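PDB 3E3V: regulatory protein RecX from Lactobacillus salivarius, which probably modulates the activity of the recombinase RecA. Local coordinates for residues A[26-31]-A[36-41]; A[41-46]-A[50-55]; A[118-123]-A[160-165]. All coordinates share one frame; numbering follows the deposited sequence.

Interaction 1 of 3, residues A[26-31]-A[36-41]; sequences NYLSYQ and KEVEDK
Y27, near the end of helix 14-29, lays its ring against V38, E37 and K41, joining that helix to helix 35-39 and the residues just after it; both segments lie in the first RecX three-helix domain, a family of the helix-turn-helix clan. The tight part lies around this ring. With CG anti to the backbone N (chi1 -172°), Y27 reaches across to the short helix, and its CE2 comes 3.9 Å from V38 CA, which sits at the ring edge. K41 covers one face: its CG stands 3.8 Å from the ring centroid, 16° off the normal, a CH-pi contact. The bend of K41 at chi2 (54°) then carries the chain onward, leaving NZ with at most a weak, long cation-pi attraction to Y27. Past the CD2 edge of the ring, V38 CG2 touches both Y27 CD2 and L28 CD2, each at 4.0 Å, and the side chain of R33, from the loop, packs on all three residues. The looser side is polar: E37 OE1 takes a hydrogen bond from T34 N, and OE2 forms a salt bridge with K96. The tyrosine hydroxyl has a poor grip here: Y27 OH gives the carbonyl oxygen E37 O a weak hydrogen bond of 3.5 Å.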
loop_
_atom_site.group_PDB
_atom_site.type_symbol
_atom_site.label_atom_id
_atom_site.label_comp_id
_atom_site.label_asym_id
_atom_site.label_seq_id
_atom_site.Cartn_x
_atom_site.Cartn_y
_atom_site.Cartn_z
ATOM N N ASN A 26 -12.252 -3.798 -19.332
ATOM C CA ASN A 26 -12.191 -5.221 -18.995
ATOM C C ASN A 26 -11.287 -5.327 -17.769
ATOM O O ASN A 26 -11.647 -5.918 -16.748
ATOM C CB ASN A 26 -11.568 -6.032 -20.139
ATOM C CG ASN A 26 -12.522 -6.260 -21.297
ATOM O OD1 ASN A 26 -12.139 -6.830 -22.325
ATOM N ND2 ASN A 26 -13.767 -5.829 -21.141
ATOM N N TYR A 27 -10.110 -4.729 -17.913
ATOM C CA TYR A 27 -9.054 -4.676 -16.908
ATOM C C TYR A 27 -9.489 -4.019 -15.585
ATOM O O TYR A 27 -8.954 -4.341 -14.518
ATOM C CB TYR A 27 -7.874 -3.926 -17.541
ATOM C CG TYR A 27 -6.567 -3.887 -16.778
ATOM C CD1 TYR A 27 -5.961 -5.057 -16.311
ATOM C CD2 TYR A 27 -5.887 -2.677 -16.604
ATOM C CE1 TYR A 27 -4.709 -5.022 -15.695
ATOM C CE2 TYR A 27 -4.642 -2.630 -15.994
ATOM C CZ TYR A 27 -4.054 -3.808 -15.540
ATOM O OH TYR A 27 -2.814 -3.763 -14.939
ATOM N N LEU A 28 -10.461 -3.113 -15.652
ATOM C CA LEU A 28 -10.947 -2.413 -14.464
ATOM C C LEU A 28 -12.202 -3.011 -13.811
ATOM O O LEU A 28 -12.396 -2.859 -12.602
ATOM C CB LEU A 28 -11.235 -0.946 -14.797
ATOM C CG LEU A 28 -10.093 -0.005 -15.174
ATOM C CD1 LEU A 28 -10.679 1.261 -15.770
ATOM C CD2 LEU A 28 -9.249 0.328 -13.951
ATOM N N SER A 29 -13.063 -3.661 -14.602
ATOM C CA SER A 29 -14.298 -4.250 -14.069
ATOM C C SER A 29 -13.989 -5.219 -12.932
ATOM O O SER A 29 -14.724 -5.304 -11.943
ATOM C CB SER A 29 -15.083 -4.976 -15.170
ATOM O OG SER A 29 -14.341 -6.051 -15.720
ATOM N N TYR A 30 -12.884 -5.940 -13.074
ATOM C CA TYR A 30 -12.474 -6.880 -12.053
ATOM C C TYR A 30 -11.881 -6.103 -10.877
ATOM O O TYR A 30 -12.601 -5.684 -9.969
ATOM C CB TYR A 30 -11.451 -7.853 -12.626
ATOM N N GLN A 31 -10.570 -5.885 -10.918
ATOM C CA GLN A 31 -9.864 -5.180 -9.851
ATOM C C GLN A 31 -9.740 -3.673 -10.047
ATOM O O GLN A 31 -10.120 -3.123 -11.080
ATOM C CB GLN A 31 -8.462 -5.780 -9.683
ATOM C CG GLN A 31 -8.446 -7.158 -9.029
ATOM C CD GLN A 31 -7.074 -7.812 -9.055
ATOM O OE1 GLN A 31 -6.645 -8.349 -10.078
ATOM N NE2 GLN A 31 -6.377 -7.761 -7.929
ATOM N N LYS A 36 -1.018 4.305 -13.805
ATOM C CA LYS A 36 0.111 3.701 -14.505
ATOM C C LYS A 36 -0.135 2.247 -14.922
ATOM O O LYS A 36 0.335 1.816 -15.980
ATOM C CB LYS A 36 1.379 3.798 -13.648
ATOM C CG LYS A 36 2.662 3.744 -14.465
ATOM C CD LYS A 36 3.870 3.437 -13.601
ATOM C CE LYS A 36 5.121 3.272 -14.451
ATOM N NZ LYS A 36 6.277 2.812 -13.629
ATOM N N GLU A 37 -0.859 1.484 -14.104
ATOM C CA GLU A 37 -1.160 0.092 -14.447
ATOM C C GLU A 37 -1.954 0.023 -15.748
ATOM O O GLU A 37 -1.764 -0.884 -16.562
ATOM C CB GLU A 37 -1.972 -0.588 -13.340
ATOM C CG GLU A 37 -1.153 -1.165 -12.197
ATOM C CD GLU A 37 -2.021 -1.902 -11.199
ATOM O OE1 GLU A 37 -2.907 -1.262 -10.598
ATOM O OE2 GLU A 37 -1.828 -3.123 -11.018
ATOM N N VAL A 38 -2.868 0.972 -15.930
ATOM C CA VAL A 38 -3.681 1.026 -17.138
ATOM C C VAL A 38 -2.859 1.716 -18.219
ATOM O O VAL A 38 -2.843 1.294 -19.368
ATOM C CB VAL A 38 -4.986 1.835 -16.912
ATOM C CG1 VAL A 38 -5.835 1.824 -18.177
ATOM C CG2 VAL A 38 -5.773 1.248 -15.760
ATOM N N GLU A 39 -2.166 2.776 -17.820
ATOM C CA GLU A 39 -1.330 3.572 -18.707
ATOM C C GLU A 39 -0.353 2.701 -19.493
ATOM O O GLU A 39 -0.038 2.999 -20.648
ATOM C CB GLU A 39 -0.583 4.613 -17.880
ATOM C CG GLU A 39 -0.384 5.924 -18.578
ATOM C CD GLU A 39 -0.182 7.057 -17.599
ATOM O OE1 GLU A 39 0.704 6.945 -16.715
ATOM O OE2 GLU A 39 -0.911 8.063 -17.716
ATOM N N ASP A 40 0.150 1.638 -18.872
ATOM C CA ASP A 40 1.032 0.738 -19.599
ATOM C C ASP A 40 0.478 -0.685 -19.619
ATOM O O ASP A 40 1.147 -1.654 -19.264
ATOM C CB ASP A 40 2.492 0.786 -19.088
ATOM C CG ASP A 40 2.622 0.566 -17.597
ATOM O OD1 ASP A 40 2.088 -0.438 -17.081
ATOM O OD2 ASP A 40 3.291 1.399 -16.942
ATOM N N LYS A 41 -0.784 -0.774 -20.023
ATOM C CA LYS A 41 -1.496 -2.033 -20.197
ATOM C C LYS A 41 -2.099 -1.832 -21.578
ATOM O O LYS A 41 -2.472 -2.786 -22.268
ATOM C CB LYS A 41 -2.608 -2.213 -19.164
ATOM C CG LYS A 41 -3.654 -3.258 -19.562
ATOM C CD LYS A 41 -3.024 -4.614 -19.893
ATOM C CE LYS A 41 -4.074 -5.616 -20.395
ATOM N NZ LYS A 41 -3.492 -6.931 -20.825
#

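Interaction 2 of 3, residues A[41-46]-A[50-55]; sequences KLRSLD and DYISEI
The irregular backbone of 41-46, which follows helix 35-39, runs beside segment 50-55 of helix 49-61 and comes nearest where the CA atoms of L42 and I52 stand 6.6 Å apart. Inside the loop segment the chain curls in short turns, with D46 N bonded to R43 O at 3.1 Å. Across the contact no hydrogen bond forms, and the side chains meet by apolar packing. Those of L42 and I52 lie alongside, pointing opposite ways: L42 CD1 lies 3.6 Å from I52 CG2, while farther back L42 CB sits 3.6 Å from I52 CG1. The L42 side chain, with CG anti to its carbonyl carbon (chi1 -62°), is directed at the helix, and the same CD1 also reaches I55 CG2, more loosely, at 4.3 Å. Both segments lie in the first RecX three-helix domain, of the helix-turn-helix clan; here the link from helix 35-39 to helix 49-61 packs back on the latter, and both isoleucines and L42 are buried. R43, exposed, extends the contact beside L42. Its aliphatic part crosses I52 at about a right angle, with R43 CG 3.6 Å from I52 CD1; that methyl also touches L42 CB, which approaches it from a direction roughly perpendicular to the first. Extended from CG to NE, R43 carries its guanidinium past the methyl to a salt bridge between NH2 and E49 OE2, at the start of helix 49-61.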
loop_
_atom_site.group_PDB
_atom_site.type_symbol
_atom_site.label_atom_id
_atom_site.label_comp_id
_atom_site.label_asym_id
_atom_site.label_seq_id
_atom_site.Cartn_x
_atom_site.Cartn_y
_atom_site.Cartn_z
ATOM N N LYS A 41 -0.784 -0.774 -20.023
ATOM C CA LYS A 41 -1.496 -2.033 -20.197
ATOM C C LYS A 41 -2.099 -1.832 -21.578
ATOM O O LYS A 41 -2.472 -2.786 -22.268
ATOM C CB LYS A 41 -2.608 -2.213 -19.164
ATOM C CG LYS A 41 -3.654 -3.258 -19.562
ATOM C CD LYS A 41 -3.024 -4.614 -19.893
ATOM C CE LYS A 41 -4.074 -5.616 -20.395
ATOM N NZ LYS A 41 -3.492 -6.931 -20.825
ATOM N N LEU A 42 -2.182 -0.557 -21.961
ATOM C CA LEU A 42 -2.696 -0.162 -23.261
ATOM C C LEU A 42 -1.524 -0.349 -24.217
ATOM O O LEU A 42 -1.698 -0.440 -25.434
ATOM C CB LEU A 42 -3.140 1.308 -23.241
ATOM C CG LEU A 42 -4.273 1.672 -22.272
ATOM C CD1 LEU A 42 -4.529 3.176 -22.301
ATOM C CD2 LEU A 42 -5.530 0.905 -22.646
ATOM N N ARG A 43 -0.328 -0.411 -23.641
ATOM C CA ARG A 43 0.896 -0.605 -24.403
ATOM C C ARG A 43 1.077 -2.092 -24.704
ATOM O O ARG A 43 1.811 -2.468 -25.622
ATOM C CB ARG A 43 2.083 -0.059 -23.612
ATOM C CG ARG A 43 2.128 1.461 -23.572
ATOM C CD ARG A 43 2.925 1.979 -22.388
ATOM N NE ARG A 43 3.170 3.416 -22.501
ATOM C CZ ARG A 43 3.462 4.212 -21.475
ATOM N NH1 ARG A 43 3.544 3.718 -20.245
ATOM N NH2 ARG A 43 3.673 5.506 -21.682
ATOM N N SER A 44 0.403 -2.932 -23.919
ATOM C CA SER A 44 0.455 -4.382 -24.101
ATOM C C SER A 44 -0.385 -4.726 -25.320
ATOM O O SER A 44 -0.476 -5.887 -25.726
ATOM C CB SER A 44 -0.135 -5.104 -22.888
ATOM O OG SER A 44 0.558 -4.775 -21.700
ATOM N N LEU A 45 -1.005 -3.700 -25.892
ATOM C CA LEU A 45 -1.859 -3.868 -27.054
ATOM C C LEU A 45 -1.391 -2.948 -28.178
ATOM O O LEU A 45 -2.088 -2.754 -29.175
ATOM C CB LEU A 45 -3.295 -3.533 -26.671
ATOM C CG LEU A 45 -3.646 -3.842 -25.211
ATOM C CD1 LEU A 45 -4.993 -3.223 -24.881
ATOM C CD2 LEU A 45 -3.653 -5.345 -24.969
ATOM N N ASP A 46 -0.206 -2.379 -28.005
ATOM C CA ASP A 46 0.371 -1.485 -28.999
ATOM C C ASP A 46 -0.561 -0.338 -29.368
ATOM O O ASP A 46 -1.072 -0.266 -30.486
ATOM C CB ASP A 46 0.749 -2.266 -30.264
ATOM C CG ASP A 46 1.616 -1.453 -31.217
ATOM O OD1 ASP A 46 1.972 -1.974 -32.297
ATOM O OD2 ASP A 46 1.944 -0.294 -30.883
ATOM N N ASP A 50 -0.417 8.935 -28.111
ATOM C CA ASP A 50 -1.358 9.940 -28.588
ATOM C C ASP A 50 -2.754 9.552 -28.113
ATOM O O ASP A 50 -3.527 10.388 -27.643
ATOM C CB ASP A 50 -1.345 9.983 -30.120
ATOM C CG ASP A 50 0.055 9.854 -30.698
ATOM O OD1 ASP A 50 0.675 8.780 -30.535
ATOM O OD2 ASP A 50 0.535 10.829 -31.315
ATOM N N TYR A 51 -3.055 8.262 -28.234
ATOM C CA TYR A 51 -4.354 7.718 -27.866
ATOM C C TYR A 51 -4.494 7.277 -26.405
ATOM O O TYR A 51 -5.565 7.418 -25.814
ATOM C CB TYR A 51 -4.682 6.559 -28.807
ATOM C CG TYR A 51 -4.619 6.947 -30.274
ATOM C CD1 TYR A 51 -5.368 8.021 -30.760
ATOM C CD2 TYR A 51 -3.812 6.246 -31.172
ATOM C CE1 TYR A 51 -5.319 8.386 -32.099
ATOM C CE2 TYR A 51 -3.755 6.603 -32.517
ATOM C CZ TYR A 51 -4.512 7.675 -32.974
ATOM O OH TYR A 51 -4.466 8.041 -34.302
ATOM N N ILE A 52 -3.424 6.740 -25.829
ATOM C CA ILE A 52 -3.455 6.301 -24.436
ATOM C C ILE A 52 -3.854 7.466 -23.540
ATOM O O ILE A 52 -4.703 7.328 -22.657
ATOM C CB ILE A 52 -2.076 5.773 -23.983
ATOM C CG1 ILE A 52 -1.818 4.403 -24.610
ATOM C CG2 ILE A 52 -2.018 5.682 -22.469
ATOM C CD1 ILE A 52 -0.496 3.781 -24.212
ATOM N N SER A 53 -3.242 8.616 -23.787
ATOM C CA SER A 53 -3.525 9.810 -23.015
ATOM C C SER A 53 -4.984 10.237 -23.117
ATOM O O SER A 53 -5.571 10.705 -22.139
ATOM C CB SER A 53 -2.636 10.954 -23.486
ATOM O OG SER A 53 -2.996 12.152 -22.826
ATOM N N GLU A 54 -5.564 10.094 -24.307
ATOM C CA GLU A 54 -6.960 10.470 -24.510
ATOM C C GLU A 54 -7.845 9.535 -23.687
ATOM O O GLU A 54 -8.762 9.972 -22.994
ATOM C CB GLU A 54 -7.324 10.369 -25.995
ATOM C CG GLU A 54 -8.721 10.874 -26.340
ATOM C CD GLU A 54 -9.121 10.554 -27.778
ATOM O OE1 GLU A 54 -8.314 10.826 -28.696
ATOM O OE2 GLU A 54 -10.238 10.031 -27.986
ATOM N N ILE A 55 -7.543 8.246 -23.756
ATOM C CA ILE A 55 -8.287 7.222 -23.023
ATOM C C ILE A 55 -8.166 7.406 -21.512
ATOM O O ILE A 55 -9.163 7.369 -20.790
ATOM C CB ILE A 55 -7.784 5.815 -23.414
ATOM C CG1 ILE A 55 -8.021 5.598 -24.908
ATOM C CG2 ILE A 55 -8.511 4.734 -22.605
ATOM C CD1 ILE A 55 -7.497 4.279 -25.433
#

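Interaction 3 of 3, residues A[118-123]-A[160-165]; sequences KGVTLA and IQELDL
V120 and A123 pack against E162 and L163, pairing helix 112-129, whose segment 118-123 lies in the third RecX three-helix domain (helix-turn-helix clan), with helix 153-165. The two backbones come nearest at V120 and L163, whose CA atoms are 6.2 Å apart. No hydrogen bond or salt bridge crosses between the segments, and van der Waals contact carries the whole interface. One group of contacts is aliphatic against the stem of an acid: V120 CG2 lies 3.6 Å from E162 CB and 3.7 Å from E162 CG. The bend of E162 at chi2 (61°) turns its carboxylate off the valine, so only the methylene part of the chain takes part. A second group is methyl against small side chain and backbone. L163, with CG anti to the backbone N (chi1 -176°), aims one branch at A123 on the facing helix; both residues also touch I142 of helix 135-148, the helix between them in sequence. The tip of that leucine branch rests on main chain as well as side chain, with L163 CD1 3.9 Å from A123 C and 4.1 Å from A123 CB.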
loop_
_atom_site.group_PDB
_atom_site.type_symbol
_atom_site.label_atom_id
_atom_site.label_comp_id
_atom_site.label_asym_id
_atom_site.label_seq_id
_atom_site.Cartn_x
_atom_site.Cartn_y
_atom_site.Cartn_z
ATOM N N LYS A 118 -1.494 -2.662 16.261
ATOM C CA LYS A 118 -1.157 -3.817 15.439
ATOM C C LYS A 118 0.241 -4.300 15.812
ATOM O O LYS A 118 0.518 -5.503 15.810
ATOM C CB LYS A 118 -1.208 -3.468 13.950
ATOM C CG LYS A 118 -0.886 -4.656 13.048
ATOM C CD LYS A 118 -1.650 -4.583 11.735
ATOM C CE LYS A 118 -3.138 -4.902 11.910
ATOM N NZ LYS A 118 -3.397 -6.349 12.148
ATOM N N GLY A 119 1.104 -3.344 16.146
ATOM C CA GLY A 119 2.465 -3.653 16.537
ATOM C C GLY A 119 2.537 -4.387 17.862
ATOM O O GLY A 119 3.409 -5.239 18.045
ATOM N N VAL A 120 1.639 -4.056 18.788
ATOM C CA VAL A 120 1.606 -4.713 20.103
ATOM C C VAL A 120 1.202 -6.171 19.931
ATOM O O VAL A 120 1.718 -7.055 20.616
ATOM C CB VAL A 120 0.597 -4.024 21.060
ATOM C CG1 VAL A 120 0.342 -4.904 22.280
ATOM C CG2 VAL A 120 1.153 -2.681 21.510
ATOM N N THR A 121 0.268 -6.407 19.010
ATOM C CA THR A 121 -0.219 -7.746 18.715
ATOM C C THR A 121 0.912 -8.612 18.178
ATOM O O THR A 121 1.066 -9.765 18.577
ATOM C CB THR A 121 -1.346 -7.692 17.670
ATOM O OG1 THR A 121 -2.447 -6.956 18.213
ATOM C CG2 THR A 121 -1.808 -9.088 17.295
ATOM N N LEU A 122 1.708 -8.055 17.272
ATOM C CA LEU A 122 2.821 -8.800 16.694
ATOM C C LEU A 122 3.892 -8.985 17.757
ATOM O O LEU A 122 4.439 -10.075 17.918
ATOM C CB LEU A 122 3.396 -8.041 15.492
ATOM C CG LEU A 122 2.323 -7.533 14.513
ATOM C CD1 LEU A 122 2.948 -6.625 13.459
ATOM C CD2 LEU A 122 1.611 -8.719 13.857
ATOM N N ALA A 123 4.184 -7.910 18.484
ATOM C CA ALA A 123 5.188 -7.949 19.540
ATOM C C ALA A 123 4.845 -8.989 20.613
ATOM O O ALA A 123 5.729 -9.673 21.126
ATOM C CB ALA A 123 5.334 -6.566 20.172
ATOM N N ILE A 160 6.963 -0.983 22.412
ATOM C CA ILE A 160 7.776 -1.604 23.455
ATOM C C ILE A 160 7.315 -1.169 24.849
ATOM O O ILE A 160 7.283 -1.980 25.779
ATOM C CB ILE A 160 9.276 -1.241 23.289
ATOM C CG1 ILE A 160 9.810 -1.802 21.972
ATOM C CG2 ILE A 160 10.086 -1.789 24.460
ATOM C CD1 ILE A 160 9.685 -3.304 21.851
ATOM N N GLN A 161 6.964 0.108 24.998
ATOM C CA GLN A 161 6.499 0.617 26.289
ATOM C C GLN A 161 5.172 -0.064 26.613
ATOM O O GLN A 161 4.905 -0.430 27.759
ATOM C CB GLN A 161 6.319 2.146 26.231
ATOM C CG GLN A 161 5.641 2.777 27.451
ATOM C CD GLN A 161 5.572 4.306 27.364
ATOM O OE1 GLN A 161 5.638 4.888 26.274
ATOM N NE2 GLN A 161 5.424 4.961 28.515
ATOM N N GLU A 162 4.355 -0.252 25.582
ATOM C CA GLU A 162 3.050 -0.881 25.721
ATOM C C GLU A 162 3.183 -2.347 26.117
ATOM O O GLU A 162 2.483 -2.826 27.009
ATOM C CB GLU A 162 2.285 -0.779 24.402
ATOM C CG GLU A 162 0.793 -0.581 24.564
ATOM C CD GLU A 162 0.476 0.696 25.312
ATOM O OE1 GLU A 162 0.996 1.760 24.903
ATOM O OE2 GLU A 162 -0.288 0.636 26.304
ATOM N N LEU A 163 4.089 -3.049 25.444
ATOM C CA LEU A 163 4.338 -4.465 25.700
ATOM C C LEU A 163 4.799 -4.726 27.127
ATOM O O LEU A 163 4.377 -5.703 27.744
ATOM C CB LEU A 163 5.394 -5.003 24.732
ATOM C CG LEU A 163 5.694 -6.504 24.806
ATOM C CD1 LEU A 163 4.581 -7.287 24.115
ATOM C CD2 LEU A 163 7.043 -6.794 24.137
ATOM N N ASP A 164 5.669 -3.865 27.651
ATOM C CA ASP A 164 6.160 -4.046 29.014
ATOM C C ASP A 164 5.022 -3.913 30.014
ATOM O O ASP A 164 5.037 -4.542 31.072
ATOM C CB ASP A 164 7.248 -3.021 29.352
ATOM C CG ASP A 164 8.450 -3.123 28.443
ATOM O OD1 ASP A 164 8.808 -4.252 28.039
ATOM O OD2 ASP A 164 9.051 -2.069 28.140
ATOM N N LEU A 165 4.037 -3.087 29.685
ATOM C CA LEU A 165 2.903 -2.899 30.571
ATOM C C LEU A 165 2.249 -4.270 30.716
ATOM O O LEU A 165 1.748 -4.629 31.782
ATOM C CB LEU A 165 1.920 -1.903 29.965
ATOM C CG LEU A 165 1.142 -1.023 30.943
ATOM C CD1 LEU A 165 2.117 -0.191 31.795
ATOM C CD2 LEU A 165 0.201 -0.117 30.151
#

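How the interactions relate
Interactions 1 and 2 belong to the first three-helix domain and are consecutive along the chain, sharing K41 and touching through E39 O and I52 CD1; their centres are about 11 Å apart. Interaction 1 is a surface contact of mixed character, built on a ring with one weak polar bond, whereas interaction 2 is mainly buried and purely apolar across its segments. Interaction 3, whose segment 118-123 lies in the third three-helix domain, is on the opposite side of the chain's centre, its own centre about 40 Å from that of interaction 1 and 48 Å from that of interaction 2. Partly buried, it is also apolar but joins two regular helices far apart in sequence, unlike the neighbouring elements joined in the other two.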